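Exopolygalacturonase (PDB 2UVF) hydrolyses the polygalacturonan of pectin from the end of the chain, probably releasing digalacturonic acid in the periplasm. Local coordinates at residues S442-G445 and A446-D450; A467-T470 and S471-G475; V391-F394 and N395-F398. One frame throughout, in Å; residues are numbered along the deposited sequence.

Contact 1: residues S442-G445 and A446-D450; sequences SHTG and AWIED. With ADA (alpha-D-galactopyranuronic acid), chain C; ADA (alpha-D-galactopyranuronic acid), chain B.
Trp447 N donates to Thr444 O across 3.0 Å, with an N-H...O angle of 149°. This bond closes a type I beta turn from Thr444 to Trp447. Just before it, His443 is the centre of an inverse gamma turn. After the beta turn, Ile448 reaches back toward Thr444 with CD1. Ile448 CD1 meets Thr444 CG2 at 3.6 Å, and the two side chains cross at about a right angle. The same CD1 lies 3.5 Å from His443 O. Together these turns form a loop of the right-handed parallel beta-helix of family 28, between strands 438-441 and 448-459. The loop lines the sugar pocket. His443 has CG anti to its carbonyl carbon (chi1 -68°), which carries the imidazole away from the beta turn to the ligand. One ring face lies over C1 of the chain C galacturonate, offset toward the rim. His443 CE1 comes within 3.2 Å of its ring oxygen O5. Tyr233 OH binds His443 ND1 and should help to fix the ring's rotation. Ser442 meets the other sugar, with CB 3.3 Å from O6B of the chain B galacturonate. On the strand side, Arg478 makes a cation-pi contact with Trp447 and a salt bridge to Glu449 OE1.

Contact 2: residues A467-T470 and S471-G475; sequences AKST and STIGG
Ile473 folds back over Ser469 and Thr470, the end of the strand that precedes it. Its CB lies 3.8 Å from Thr470 O and 4.0 Å from Ser469 OG. The branch CG2 also faces that serine hydroxyl. CG1 is anti to the carbonyl carbon of Ile473 (chi1 -71°) and runs along Thr470, meeting OG1 at 3.7 Å. At the tip, Ile473 CD1 is 3.6 Å from Thr470 OG1 and close to Thr470 N. The backbone bond from Ile473 N to Thr470 O is weak, at 3.3 Å and 133°. The side chains add a second link. Thr470 OG1 and Thr472 OG1 share a hydrogen bond of 3.1 Å, and either may be the donor. Ser469 OG has its main polar partner in Thr444 OG1, on the preceding loop. Residues 471-473 take helical backbone angles without regular helical bonds. Gly474 and Gly475 follow with positive phi, and the chain turns into strand 476-490. The arrangement is a loop between strands of the parallel beta-helix of family 28, opening from the strand that supplies Lys468 to the sugar pocket.

Contact 3: residues V391-F394 and N395-F398; sequences VMVF and NNFF
Val393 CG1 meets the Phe398 ring at its edge, in the ring plane, 4.0 Å from CZ. The Phe394 ring is approached obliquely by the side chain of the next residue, with Asn395 CG 3.7 Å from Phe394 CD1. Ring and amide planes stand 73° apart. The amide of Asn396 is flat as well. The side chains of Val393 and Asn396 cross at about a right angle, Val393 CG1 resting 3.6 Å from Asn396 CG. Val393 CG1 is anti to the backbone N (chi1 171°), a setting that directs this methyl at both Asn396 and Phe398. Asn396 ND2 donates to Phe394 O at 3.1 Å, with a bent N-H...O angle of 140°. The donor lies well above the carbonyl plane, and the oxygen is tilted a little from the amide plane. At the other end of the amide, Asn396 OD1 bonds to NE2 of His372, whose ring stacks with Phe398, which also meets Phe431 with planes nearly parallel. Bonded at both ends, the buried amide is probably fixed in rotation. Asn395 has left-handed backbone angles, and the bend it makes is consistent with the short T2 turn of pectate lyase-like beta-helices. Against the N-terminal fibronectin type III region, Asn395 touches Ser89 and Phe397 meets Tyr94. Strand 391-394 pairs in parallel with strands 365-368 and 421-427, and strand 397-399 with strands 371-373 and 430-431.

How the contacts relate
All three contacts belong to the parallel beta-helix of the family 28 region. Along the chain, contact 3 comes first, then contact 1, then contact 2. Contacts 1 and 2 are neighbours, with centres about 8 Å apart, at the loops, with adjoining strand residues, that follow strands 438-441 and 466-470, which pair in parallel. They touch: Thr444 OG1 lies 3.0 Å from Gly474 O, a probable hydrogen bond, and Ile473 packs on the first loop. Together they contribute Ser442, His443 and Lys468 to the sugar pocket. Contact 3 lies apart, its centre about 20 Å from that of contact 1 and 26 Å from that of contact 2. It turns a coil next to the N-terminal domain.

Contact 1: residues S442-G445 and A446-D450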
loop_
_atom_site.group_PDB
_atom_site.type_symbol
_atom_site.label_atom_id
_atom_site.label_comp_id
_atom_site.label_asym_id
_atom_site.label_seq_id
_atom_site.Cartn_x
_atom_site.Cartn_y
_atom_site.Cartn_z
ATOM N N SER A 442 12.687 0.339 -5.684
ATOM C CA SER A 442 13.965 1.096 -5.903
ATOM C C SER A 442 14.958 0.845 -4.775
ATOM O O SER A 442 16.093 0.467 -5.038
ATOM C CB SER A 442 13.810 2.588 -6.184
ATOM O OG SER A 442 14.965 3.297 -5.751
ATOM N N HIS A 443 14.512 1.036 -3.535
ATOM C CA HIS A 443 15.246 0.553 -2.350
ATOM C C HIS A 443 15.091 -0.972 -2.252
ATOM O O HIS A 443 14.173 -1.457 -1.602
ATOM C CB HIS A 443 14.746 1.232 -1.053
ATOM C CG HIS A 443 15.056 2.700 -0.958
ATOM N ND1 HIS A 443 14.768 3.437 0.184
ATOM C CD2 HIS A 443 15.648 3.563 -1.844
ATOM C CE1 HIS A 443 15.156 4.689 -0.006
ATOM N NE2 HIS A 443 15.696 4.793 -1.228
ATOM N N THR A 444 15.975 -1.718 -2.916
ATOM C CA THR A 444 15.874 -3.193 -2.957
ATOM C C THR A 444 16.986 -3.950 -2.199
ATOM O O THR A 444 17.091 -5.187 -2.299
ATOM C CB THR A 444 15.782 -3.717 -4.404
ATOM O OG1 THR A 444 16.893 -3.226 -5.154
ATOM C CG2 THR A 444 14.486 -3.260 -5.070
ATOM N N GLY A 445 17.777 -3.199 -1.428
ATOM C CA GLY A 445 18.918 -3.697 -0.642
ATOM C C GLY A 445 18.862 -5.058 0.033
ATOM O O GLY A 445 19.594 -5.962 -0.348
ATOM N N ALA A 446 18.029 -5.211 1.054
ATOM C CA ALA A 446 17.948 -6.489 1.778
ATOM C C ALA A 446 17.070 -7.551 1.091
ATOM O O ALA A 446 16.852 -8.634 1.646
ATOM C CB ALA A 446 17.493 -6.272 3.231
ATOM N N TRP A 447 16.600 -7.250 -0.120
ATOM C CA TRP A 447 15.662 -8.101 -0.876
ATOM C C TRP A 447 14.189 -7.795 -0.579
ATOM O O TRP A 447 13.788 -7.641 0.570
ATOM C CB TRP A 447 15.957 -9.611 -0.712
ATOM C CG TRP A 447 17.171 -10.077 -1.496
ATOM C CD1 TRP A 447 18.420 -10.338 -0.997
ATOM C CD2 TRP A 447 17.253 -10.319 -2.916
ATOM N NE1 TRP A 447 19.268 -10.728 -2.011
ATOM C CE2 TRP A 447 18.580 -10.727 -3.196
ATOM C CE3 TRP A 447 16.337 -10.229 -3.972
ATOM C CZ2 TRP A 447 19.013 -11.045 -4.491
ATOM C CZ3 TRP A 447 16.764 -10.549 -5.259
ATOM C CH2 TRP A 447 18.092 -10.953 -5.507
ATOM N N ILE A 448 13.407 -7.687 -1.646
ATOM C CA ILE A 448 11.948 -7.652 -1.560
ATOM C C ILE A 448 11.432 -8.969 -2.122
ATOM O O ILE A 448 11.808 -9.370 -3.225
ATOM C CB ILE A 448 11.340 -6.438 -2.339
ATOM C CG1 ILE A 448 11.804 -5.115 -1.707
ATOM C CG2 ILE A 448 9.796 -6.540 -2.388
ATOM C CD1 ILE A 448 11.894 -3.947 -2.657
ATOM N N GLU A 449 10.580 -9.657 -1.372
ATOM C CA GLU A 449 10.254 -11.019 -1.761
ATOM C C GLU A 449 8.929 -11.535 -1.201
ATOM O O GLU A 449 8.435 -11.044 -0.186
ATOM C CB GLU A 449 11.394 -11.950 -1.331
ATOM C CG GLU A 449 11.525 -12.089 0.185
ATOM C CD GLU A 449 12.858 -12.684 0.632
ATOM O OE1 GLU A 449 13.777 -12.851 -0.208
ATOM O OE2 GLU A 449 12.966 -12.971 1.837
ATOM N N ASP A 450 8.395 -12.555 -1.876
ATOM C CA ASP A 450 7.171 -13.242 -1.474
ATOM C C ASP A 450 5.992 -12.277 -1.463
ATOM O O ASP A 450 5.302 -12.163 -0.457
ATOM C CB ASP A 450 7.301 -13.917 -0.092
ATOM C CG ASP A 450 8.551 -14.813 0.052
ATOM O OD1 ASP A 450 9.200 -15.196 -0.959
ATOM O OD2 ASP A 450 8.863 -15.153 1.229
HETATM C C1 ADA C . 12.056 5.669 -1.716
HETATM C C2 ADA C . 11.403 4.380 -1.176
HETATM C C3 ADA C . 10.294 4.797 -0.191
HETATM C C4 ADA C . 10.898 5.646 0.971
HETATM C C5 ADA C . 11.610 6.888 0.389
HETATM C C6 ADA C . 12.315 7.864 1.371
HETATM O O2 ADA C . 10.896 3.560 -2.247
HETATM O O3 ADA C . 9.590 3.656 0.293
HETATM O O4 ADA C . 11.806 4.877 1.766
HETATM O O5 ADA C . 12.580 6.504 -0.633
HETATM O O6B ADA C . 13.483 8.200 1.075
HETATM O O6A ADA C . 11.691 8.273 2.381
HETATM C C1 ADA B . 8.977 7.862 -4.783
HETATM C C2 ADA B . 9.030 8.023 -3.250
HETATM C C3 ADA B . 10.392 8.675 -2.918
HETATM C C4 ADA B . 11.446 7.576 -3.135
HETATM C C5 ADA B . 11.406 7.229 -4.635
HETATM C C6 ADA B . 12.380 6.075 -4.966
HETATM O O1 ADA B . 9.191 9.109 -5.506
HETATM O O2 ADA B . 7.933 8.742 -2.732
HETATM O O3 ADA B . 10.438 9.285 -1.605
HETATM O O4 ADA B . 11.015 6.394 -2.414
HETATM O O5 ADA B . 10.026 6.897 -5.102
HETATM O O6B ADA B . 11.974 4.896 -4.804
HETATM O O6A ADA B . 13.527 6.376 -5.385
#

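Contact 2: residues A467-T470 and S471-G475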
loop_
_atom_site.group_PDB
_atom_site.type_symbol
_atom_site.label_atom_id
_atom_site.label_comp_id
_atom_site.label_asym_id
_atom_site.label_seq_id
_atom_site.Cartn_x
_atom_site.Cartn_y
_atom_site.Cartn_z
ATOM N N ALA A 467 8.771 -2.311 -10.918
ATOM C CA ALA A 467 9.952 -2.885 -10.259
ATOM C C ALA A 467 11.151 -2.089 -10.712
ATOM O O ALA A 467 11.542 -2.131 -11.887
ATOM C CB ALA A 467 10.129 -4.404 -10.566
ATOM N N LYS A 468 11.706 -1.331 -9.773
ATOM C CA LYS A 468 12.796 -0.385 -10.043
ATOM C C LYS A 468 13.969 -0.637 -9.109
ATOM O O LYS A 468 13.775 -0.919 -7.933
ATOM C CB LYS A 468 12.306 1.073 -9.921
ATOM C CG LYS A 468 10.980 1.227 -9.161
ATOM C CD LYS A 468 10.973 2.381 -8.160
ATOM C CE LYS A 468 10.317 3.642 -8.678
ATOM N NZ LYS A 468 9.768 4.449 -7.527
ATOM N N SER A 469 15.185 -0.557 -9.646
ATOM C CA SER A 469 16.399 -0.579 -8.819
ATOM C C SER A 469 17.542 0.079 -9.572
ATOM O O SER A 469 17.332 0.595 -10.676
ATOM C CB SER A 469 16.781 -2.006 -8.425
ATOM O OG SER A 469 17.724 -2.008 -7.371
ATOM N N THR A 470 18.721 0.117 -8.944
ATOM C CA THR A 470 20.001 0.335 -9.653
ATOM C C THR A 470 21.009 -0.712 -9.178
ATOM O O THR A 470 20.789 -1.377 -8.162
ATOM C CB THR A 470 20.590 1.793 -9.527
ATOM O OG1 THR A 470 21.044 2.048 -8.190
ATOM C CG2 THR A 470 19.568 2.865 -9.933
ATOM N N SER A 471 22.100 -0.866 -9.927
ATOM C CA SER A 471 23.166 -1.807 -9.589
ATOM C C SER A 471 23.876 -1.487 -8.264
ATOM O O SER A 471 24.312 -2.405 -7.556
ATOM C CB SER A 471 24.186 -1.883 -10.733
ATOM O OG SER A 471 25.219 -2.814 -10.456
ATOM N N THR A 472 23.982 -0.198 -7.929
ATOM C CA THR A 472 24.593 0.225 -6.654
ATOM C C THR A 472 23.753 -0.101 -5.409
ATOM O O THR A 472 24.313 -0.316 -4.330
ATOM C CB THR A 472 24.998 1.728 -6.632
ATOM O OG1 THR A 472 23.881 2.558 -6.989
ATOM C CG2 THR A 472 26.160 1.991 -7.586
ATOM N N ILE A 473 22.429 -0.146 -5.555
ATOM C CA ILE A 473 21.534 -0.486 -4.431
ATOM C C ILE A 473 21.648 -1.963 -4.015
ATOM O O ILE A 473 21.511 -2.309 -2.831
ATOM C CB ILE A 473 20.063 -0.075 -4.713
ATOM C CG1 ILE A 473 19.942 1.449 -4.678
ATOM C CG2 ILE A 473 19.120 -0.683 -3.674
ATOM C CD1 ILE A 473 18.787 2.017 -5.444
ATOM N N GLY A 474 21.910 -2.828 -4.987
ATOM C CA GLY A 474 22.051 -4.252 -4.718
ATOM C C GLY A 474 20.724 -4.883 -4.360
ATOM O O GLY A 474 19.668 -4.252 -4.503
ATOM N N GLY A 475 20.783 -6.124 -3.883
ATOM C CA GLY A 475 19.579 -6.886 -3.574
ATOM C C GLY A 475 18.718 -7.091 -4.812
ATOM O O GLY A 475 19.199 -7.564 -5.849
#

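Contact 3: residues V391-F394 and N395-F398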
loop_
_atom_site.group_PDB
_atom_site.type_symbol
_atom_site.label_atom_id
_atom_site.label_comp_id
_atom_site.label_asym_id
_atom_site.label_seq_id
_atom_site.Cartn_x
_atom_site.Cartn_y
_atom_site.Cartn_z
ATOM N N VAL A 391 2.795 -8.874 5.702
ATOM C CA VAL A 391 1.895 -7.712 5.608
ATOM C C VAL A 391 0.704 -7.951 4.638
ATOM O O VAL A 391 0.749 -8.781 3.746
ATOM C CB VAL A 391 2.652 -6.367 5.289
ATOM C CG1 VAL A 391 3.930 -6.216 6.159
ATOM C CG2 VAL A 391 3.011 -6.241 3.806
ATOM N N MET A 392 -0.376 -7.223 4.845
ATOM C CA MET A 392 -1.619 -7.499 4.132
ATOM C C MET A 392 -2.362 -6.196 3.936
ATOM O O MET A 392 -2.454 -5.419 4.865
ATOM C CB MET A 392 -2.470 -8.427 4.980
ATOM C CG MET A 392 -3.511 -9.168 4.236
ATOM S SD MET A 392 -4.632 -9.905 5.439
ATOM C CE MET A 392 -3.657 -11.275 6.069
ATOM N N VAL A 393 -2.826 -5.948 2.712
ATOM C CA VAL A 393 -3.648 -4.792 2.393
ATOM C C VAL A 393 -4.864 -5.228 1.567
ATOM O O VAL A 393 -4.729 -5.734 0.449
ATOM C CB VAL A 393 -2.831 -3.729 1.610
ATOM C CG1 VAL A 393 -3.727 -2.621 1.071
ATOM C CG2 VAL A 393 -1.731 -3.127 2.471
ATOM N N PHE A 394 -6.059 -5.006 2.112
ATOM C CA PHE A 394 -7.284 -5.309 1.394
ATOM C C PHE A 394 -8.369 -4.268 1.639
ATOM O O PHE A 394 -8.335 -3.557 2.647
ATOM C CB PHE A 394 -7.776 -6.733 1.711
ATOM C CG PHE A 394 -8.234 -6.957 3.143
ATOM C CD1 PHE A 394 -9.589 -7.028 3.438
ATOM C CD2 PHE A 394 -7.309 -7.213 4.166
ATOM C CE1 PHE A 394 -10.035 -7.293 4.732
ATOM C CE2 PHE A 394 -7.739 -7.478 5.477
ATOM C CZ PHE A 394 -9.102 -7.510 5.759
ATOM N N ASN A 395 -9.296 -4.171 0.688
ATOM C CA ASN A 395 -10.406 -3.206 0.713
ATOM C C ASN A 395 -10.033 -1.738 0.736
ATOM O O ASN A 395 -10.874 -0.894 1.024
ATOM C CB ASN A 395 -11.396 -3.516 1.849
ATOM C CG ASN A 395 -12.050 -4.866 1.681
ATOM O OD1 ASN A 395 -11.784 -5.597 0.700
ATOM N ND2 ASN A 395 -12.876 -5.240 2.661
ATOM N N ASN A 396 -8.786 -1.434 0.406
ATOM C CA ASN A 396 -8.302 -0.051 0.388
ATOM C C ASN A 396 -8.774 0.674 -0.857
ATOM O O ASN A 396 -8.911 0.075 -1.902
ATOM C CB ASN A 396 -6.761 -0.016 0.458
ATOM C CG ASN A 396 -6.205 -0.072 1.884
ATOM O OD1 ASN A 396 -5.256 0.645 2.216
ATOM N ND2 ASN A 396 -6.777 -0.914 2.723
ATOM N N PHE A 397 -9.054 1.962 -0.735
ATOM C CA PHE A 397 -9.177 2.845 -1.891
ATOM C C PHE A 397 -7.880 3.677 -1.973
ATOM O O PHE A 397 -7.477 4.260 -0.984
ATOM C CB PHE A 397 -10.413 3.751 -1.742
ATOM C CG PHE A 397 -10.548 4.826 -2.815
ATOM C CD1 PHE A 397 -11.322 4.610 -3.957
ATOM C CD2 PHE A 397 -9.941 6.073 -2.653
ATOM C CE1 PHE A 397 -11.457 5.597 -4.918
ATOM C CE2 PHE A 397 -10.071 7.063 -3.616
ATOM C CZ PHE A 397 -10.829 6.824 -4.746
ATOM N N PHE A 398 -7.233 3.707 -3.138
ATOM C CA PHE A 398 -5.972 4.479 -3.322
ATOM C C PHE A 398 -6.157 5.561 -4.379
ATOM O O PHE A 398 -6.508 5.262 -5.508
ATOM C CB PHE A 398 -4.780 3.594 -3.721
ATOM C CG PHE A 398 -4.290 2.687 -2.637
ATOM C CD1 PHE A 398 -3.307 3.110 -1.738
ATOM C CD2 PHE A 398 -4.786 1.392 -2.520
ATOM C CE1 PHE A 398 -2.849 2.250 -0.721
ATOM C CE2 PHE A 398 -4.330 0.540 -1.533
ATOM C CZ PHE A 398 -3.364 0.970 -0.630
#